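Local coordinates for ATP:cob(I)alamin adenosyltransferase, putative (Burkholderia thailandensis, PDB 2ZHY), which probably transfers the adenosyl group of ATP to the cobalt of reduced cobalamin, as a homotrimeric PduO-type adenosyltransferase that makes adenosylcobalamin and releases triphosphate, at residues G47-E52 with A119-C124; T126-A131 with N153-L158. All blocks are in the same frame, centred on the assembly; numbering follows the deposited sequence.

How the contacts relate
After an N-terminal tail, strands 17-19 and 25-27 form a small hairpin, and five helices follow and form a bundle. Contact 1 brings the end of helix 31-50 and the turn after it, at 47-52, against the first part of helix 116-139, at 119-124. The loop it closes holds helices 56-77 and 86-100. Contact 2 follows in series. It packs 126-131, further along helix 116-139, against 153-158 of helix 146-169, and closes the short helical hairpin between them. The two contacts neither nest nor cross, and their centres lie about 13 Å apart. Helix 116-139 is thus packed against two other helices. Contact 1 is mainly apolar, whereas contact 2 carries residues that bind ATP and magnesium. Both touch the third subunit.

Contact 1. Residues G47-E52 with A119-C124; sequences GVLLAE and ALAHVC
Val-48 opens the contact by bringing CG1 to within 4.4 Å of CD2 of Leu-120. This is helix-helix packing in the helical bundle of this cobalamin adenosyltransferase. It joins the last turn of helix 31-50 to helix 116-139. Val-48 also packs on Val-123 of the second subunit, and Leu-120 on Val-48 of the third, so the seam continues into the trimer. Leu-49 comes next and lies closest to Leu-120 in the backbone, with 5.9 Å between their CA atoms. The two leucine side chains lie alongside, each pointing toward the other's backbone. CG of Leu-49 rests 4.1 Å from CB of Leu-120, and CD1 of Leu-49 reaches CB of Ala-121 at the same distance. CB of Leu-49 also meets SG of Cys-124 at 4.3 Å. Leu-62 and Leu-166 add further apolar packing around Leu-49. The helix then gives way to a turn, where the Leu-50 and Glu-52 carbonyls accept hydrogen bonds from Arg-59. The Glu-52 chain bends at chi2 (-68°) and lies roughly perpendicular to that of Leu-120. Its aliphatic part makes the touch: CG of Glu-52 sits 3.6 Å from CD1 of Leu-120.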
loop_
_atom_site.group_PDB
_atom_site.type_symbol
_atom_site.label_atom_id
_atom_site.label_comp_id
_atom_site.label_asym_id
_atom_site.label_seq_id
_atom_site.Cartn_x
_atom_site.Cartn_y
_atom_site.Cartn_z
ATOM N N GLY B 47 -10.768 0.592 -4.498
ATOM C CA GLY B 47 -11.755 1.644 -4.346
ATOM C C GLY B 47 -11.234 2.931 -4.968
ATOM O O GLY B 47 -12.011 3.729 -5.497
ATOM N N VAL B 48 -9.919 3.138 -4.909
ATOM C CA VAL B 48 -9.319 4.336 -5.501
ATOM C C VAL B 48 -9.391 4.209 -7.020
ATOM O O VAL B 48 -9.711 5.170 -7.722
ATOM C CB VAL B 48 -7.850 4.511 -5.058
ATOM C CG1 VAL B 48 -7.221 5.722 -5.755
ATOM C CG2 VAL B 48 -7.793 4.694 -3.559
ATOM N N LEU B 49 -9.109 3.010 -7.523
ATOM C CA LEU B 49 -9.172 2.751 -8.957
ATOM C C LEU B 49 -10.610 2.995 -9.448
ATOM O O LEU B 49 -10.822 3.539 -10.535
ATOM C CB LEU B 49 -8.782 1.296 -9.251
ATOM C CG LEU B 49 -8.108 0.933 -10.584
ATOM C CD1 LEU B 49 -8.559 -0.465 -10.980
ATOM C CD2 LEU B 49 -8.440 1.932 -11.685
ATOM N N LEU B 50 -11.590 2.586 -8.646
ATOM C CA LEU B 50 -13.002 2.751 -8.998
ATOM C C LEU B 50 -13.448 4.208 -9.030
ATOM O O LEU B 50 -14.483 4.530 -9.605
ATOM C CB LEU B 50 -13.883 1.966 -8.027
ATOM C CG LEU B 50 -13.938 0.462 -8.294
ATOM C CD1 LEU B 50 -14.465 -0.268 -7.076
ATOM C CD2 LEU B 50 -14.825 0.206 -9.507
ATOM N N ALA B 51 -12.668 5.087 -8.413
ATOM C CA ALA B 51 -12.994 6.504 -8.398
ATOM C C ALA B 51 -12.540 7.143 -9.704
ATOM O O ALA B 51 -12.746 8.333 -9.922
ATOM C CB ALA B 51 -12.324 7.195 -7.207
ATOM N N GLU B 52 -11.926 6.343 -10.574
ATOM C CA GLU B 52 -11.452 6.821 -11.870
ATOM C C GLU B 52 -12.498 6.549 -12.946
ATOM O O GLU B 52 -13.451 5.799 -12.719
ATOM C CB GLU B 52 -10.162 6.093 -12.274
ATOM C CG GLU B 52 -8.930 6.424 -11.443
ATOM C CD GLU B 52 -8.449 7.847 -11.654
ATOM O OE1 GLU B 52 -8.166 8.214 -12.815
ATOM O OE2 GLU B 52 -8.350 8.596 -10.659
ATOM N N ALA B 119 -2.103 2.563 -14.365
ATOM C CA ALA B 119 -1.065 2.603 -13.337
ATOM C C ALA B 119 -1.634 2.188 -11.974
ATOM O O ALA B 119 -1.008 1.418 -11.243
ATOM C CB ALA B 119 -0.469 3.997 -13.250
ATOM N N LEU B 120 -2.817 2.699 -11.638
ATOM C CA LEU B 120 -3.458 2.364 -10.371
ATOM C C LEU B 120 -3.791 0.874 -10.307
ATOM O O LEU B 120 -3.721 0.262 -9.242
ATOM C CB LEU B 120 -4.733 3.197 -10.175
ATOM C CG LEU B 120 -4.483 4.679 -9.856
ATOM C CD1 LEU B 120 -5.783 5.474 -9.959
ATOM C CD2 LEU B 120 -3.895 4.799 -8.456
ATOM N N ALA B 121 -4.139 0.287 -11.446
ATOM C CA ALA B 121 -4.461 -1.137 -11.476
ATOM C C ALA B 121 -3.199 -1.947 -11.151
ATOM O O ALA B 121 -3.263 -2.982 -10.483
ATOM C CB ALA B 121 -5.015 -1.522 -12.847
ATOM N N HIS B 122 -2.049 -1.474 -11.624
ATOM C CA HIS B 122 -0.787 -2.156 -11.344
ATOM C C HIS B 122 -0.454 -2.072 -9.856
ATOM O O HIS B 122 0.106 -3.002 -9.291
ATOM C CB HIS B 122 0.345 -1.557 -12.188
ATOM C CG HIS B 122 0.429 -2.131 -13.571
ATOM N ND1 HIS B 122 0.789 -3.438 -13.808
ATOM C CD2 HIS B 122 0.163 -1.588 -14.782
ATOM C CE1 HIS B 122 0.741 -3.677 -15.107
ATOM N NE2 HIS B 122 0.363 -2.571 -15.720
ATOM N N VAL B 123 -0.794 -0.955 -9.218
ATOM C CA VAL B 123 -0.557 -0.816 -7.783
ATOM C C VAL B 123 -1.441 -1.853 -7.082
ATOM O O VAL B 123 -0.981 -2.583 -6.198
ATOM C CB VAL B 123 -0.922 0.608 -7.275
ATOM C CG1 VAL B 123 -0.955 0.631 -5.752
ATOM C CG2 VAL B 123 0.113 1.625 -7.772
ATOM N N CYS B 124 -2.707 -1.927 -7.489
ATOM C CA CYS B 124 -3.635 -2.893 -6.899
ATOM C C CYS B 124 -3.046 -4.301 -7.046
ATOM O O CYS B 124 -3.069 -5.094 -6.107
ATOM C CB CYS B 124 -5.005 -2.818 -7.589
ATOM S SG CYS B 124 -5.938 -1.295 -7.249
#

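Contact 2. Residues T126-A131 with N153-L158; sequences TVCRRA and NRLSDL
Helices 126-131 and 153-158 run antiparallel at 168°, with axes 8.7 Å apart and Cys-128 and Ser-156 nearest each other in the backbone. Cys-128 points into the interface. Its SG is anti to the backbone N (chi1 -174°) and lies 3.8 Å from CG of Leu-155. The same SG is 3.3 Å from OG of Ser-156. OG of Ser-156 is hydrogen-bonded to the carbonyl of Val-152, one turn back in its own helix. Leu-155 also packs on Leu-42, Ile-65 and Leu-69, in the core of the bundle.

Arg-129 reaches over to the second helix. Its chain bends at chi2 (-62°) and then extends, which lays the guanidinium over Ser-156. CB of Ser-156 stands against one face of the group, 3.2 Å from NE of Arg-129 and offset toward the rim. This is part of the nucleotide site of the adenosyltransferase: Arg-129 binds ATP, and Asn-153 and Asp-157 bind magnesium. A salt bridge joins NH2 of Arg-129 to OD1 of Asp-157 at 3.3 Å, with the guanidinium and carboxylate planes steeply inclined to each other. Asn-153 brings its amide to the guanidinium edge, near NH1. Glu-132, another ATP ligand, makes a salt bridge to NH1 of Arg-129 and so holds the guanidinium from within its own helix. The third subunit contributes to this region with two ATP-binding residues: its Lys-28 packs on Arg-129 and Asn-153, and its Arg-11 forms a salt bridge with OD2 of Asp-157.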
loop_
_atom_site.group_PDB
_atom_site.type_symbol
_atom_site.label_atom_id
_atom_site.label_comp_id
_atom_site.label_asym_id
_atom_site.label_seq_id
_atom_site.Cartn_x
_atom_site.Cartn_y
_atom_site.Cartn_z
ATOM N N THR B 126 0.104 -5.220 -7.222
ATOM C CA THR B 126 1.213 -5.460 -6.301
ATOM C C THR B 126 0.726 -5.601 -4.864
ATOM O O THR B 126 1.253 -6.407 -4.104
ATOM C CB THR B 126 2.302 -4.343 -6.385
ATOM O OG1 THR B 126 1.741 -3.079 -6.019
ATOM C CG2 THR B 126 2.865 -4.258 -7.805
ATOM N N VAL B 127 -0.282 -4.824 -4.488
ATOM C CA VAL B 127 -0.819 -4.921 -3.142
ATOM C C VAL B 127 -1.534 -6.261 -3.009
ATOM O O VAL B 127 -1.562 -6.858 -1.929
ATOM C CB VAL B 127 -1.804 -3.778 -2.843
ATOM C CG1 VAL B 127 -2.378 -3.943 -1.437
ATOM C CG2 VAL B 127 -1.081 -2.432 -2.957
ATOM N N CYS B 128 -2.104 -6.731 -4.118
ATOM C CA CYS B 128 -2.795 -8.016 -4.122
ATOM C C CYS B 128 -1.763 -9.110 -3.865
ATOM O O CYS B 128 -1.996 -10.018 -3.071
ATOM C CB CYS B 128 -3.492 -8.256 -5.462
ATOM S SG CYS B 128 -4.518 -9.768 -5.491
ATOM N N ARG B 129 -0.615 -9.015 -4.535
ATOM C CA ARG B 129 0.459 -9.985 -4.348
ATOM C C ARG B 129 0.950 -9.930 -2.903
ATOM O O ARG B 129 1.284 -10.953 -2.313
ATOM C CB ARG B 129 1.618 -9.690 -5.305
ATOM C CG ARG B 129 1.355 -10.088 -6.752
ATOM C CD ARG B 129 1.143 -11.589 -6.862
ATOM N NE ARG B 129 1.030 -12.040 -8.248
ATOM C CZ ARG B 129 0.590 -13.243 -8.611
ATOM N NH1 ARG B 129 0.221 -14.129 -7.690
ATOM N NH2 ARG B 129 0.503 -13.558 -9.900
ATOM N N ARG B 130 1.000 -8.728 -2.339
ATOM C CA ARG B 130 1.422 -8.555 -0.955
ATOM C C ARG B 130 0.440 -9.271 -0.020
ATOM O O ARG B 130 0.843 -9.923 0.945
ATOM C CB ARG B 130 1.481 -7.065 -0.604
ATOM C CG ARG B 130 1.725 -6.785 0.867
ATOM C CD ARG B 130 2.671 -5.596 1.053
ATOM N NE ARG B 130 2.159 -4.350 0.481
ATOM C CZ ARG B 130 1.180 -3.617 1.006
ATOM N NH1 ARG B 130 0.576 -3.998 2.131
ATOM N NH2 ARG B 130 0.827 -2.478 0.426
ATOM N N ALA B 131 -0.851 -9.149 -0.308
ATOM C CA ALA B 131 -1.865 -9.797 0.518
ATOM C C ALA B 131 -1.719 -11.311 0.379
ATOM O O ALA B 131 -1.923 -12.056 1.339
ATOM C CB ALA B 131 -3.262 -9.358 0.079
ATOM N N ASN B 153 -4.536 -15.145 -5.939
ATOM C CA ASN B 153 -3.558 -15.581 -6.927
ATOM C C ASN B 153 -4.098 -15.209 -8.312
ATOM O O ASN B 153 -3.376 -14.659 -9.145
ATOM C CB ASN B 153 -3.349 -17.097 -6.849
ATOM C CG ASN B 153 -2.387 -17.611 -7.907
ATOM O OD1 ASN B 153 -2.525 -18.739 -8.396
ATOM N ND2 ASN B 153 -1.398 -16.793 -8.259
ATOM N N ARG B 154 -5.376 -15.495 -8.546
ATOM C CA ARG B 154 -6.003 -15.188 -9.829
ATOM C C ARG B 154 -6.266 -13.696 -9.985
ATOM O O ARG B 154 -6.115 -13.151 -11.077
ATOM C CB ARG B 154 -7.319 -15.959 -9.980
ATOM C CG ARG B 154 -7.136 -17.446 -10.247
ATOM C CD ARG B 154 -8.441 -18.216 -10.105
ATOM N NE ARG B 154 -8.232 -19.634 -10.374
ATOM C CZ ARG B 154 -7.437 -20.418 -9.654
ATOM N NH1 ARG B 154 -6.782 -19.919 -8.614
ATOM N NH2 ARG B 154 -7.280 -21.693 -9.989
ATOM N N LEU B 155 -6.661 -13.040 -8.897
ATOM C CA LEU B 155 -6.940 -11.607 -8.936
ATOM C C LEU B 155 -5.698 -10.810 -9.344
ATOM O O LEU B 155 -5.803 -9.837 -10.091
ATOM C CB LEU B 155 -7.453 -11.125 -7.573
ATOM C CG LEU B 155 -7.775 -9.631 -7.415
ATOM C CD1 LEU B 155 -8.718 -9.188 -8.523
ATOM C CD2 LEU B 155 -8.402 -9.376 -6.040
ATOM N N SER B 156 -4.526 -11.217 -8.854
ATOM C CA SER B 156 -3.283 -10.538 -9.209
ATOM C C SER B 156 -3.153 -10.535 -10.732
ATOM O O SER B 156 -2.884 -9.505 -11.339
ATOM C CB SER B 156 -2.070 -11.256 -8.598
ATOM O OG SER B 156 -2.091 -11.194 -7.184
ATOM N N ASP B 157 -3.347 -11.697 -11.348
ATOM C CA ASP B 157 -3.250 -11.800 -12.801
ATOM C C ASP B 157 -4.339 -11.011 -13.518
ATOM O O ASP B 157 -4.107 -10.475 -14.604
ATOM C CB ASP B 157 -3.313 -13.265 -13.241
ATOM C CG ASP B 157 -2.090 -14.049 -12.816
ATOM O OD1 ASP B 157 -0.977 -13.480 -12.863
ATOM O OD2 ASP B 157 -2.237 -15.231 -12.447
ATOM N N LEU B 158 -5.524 -10.940 -12.915
ATOM C CA LEU B 158 -6.639 -10.216 -13.512
ATOM C C LEU B 158 -6.389 -8.708 -13.466
ATOM O O LEU B 158 -6.730 -7.991 -14.400
ATOM C CB LEU B 158 -7.951 -10.563 -12.795
ATOM C CG LEU B 158 -9.217 -9.888 -13.334
ATOM C CD1 LEU B 158 -9.359 -10.183 -14.832
ATOM C CD2 LEU B 158 -10.442 -10.382 -12.552
#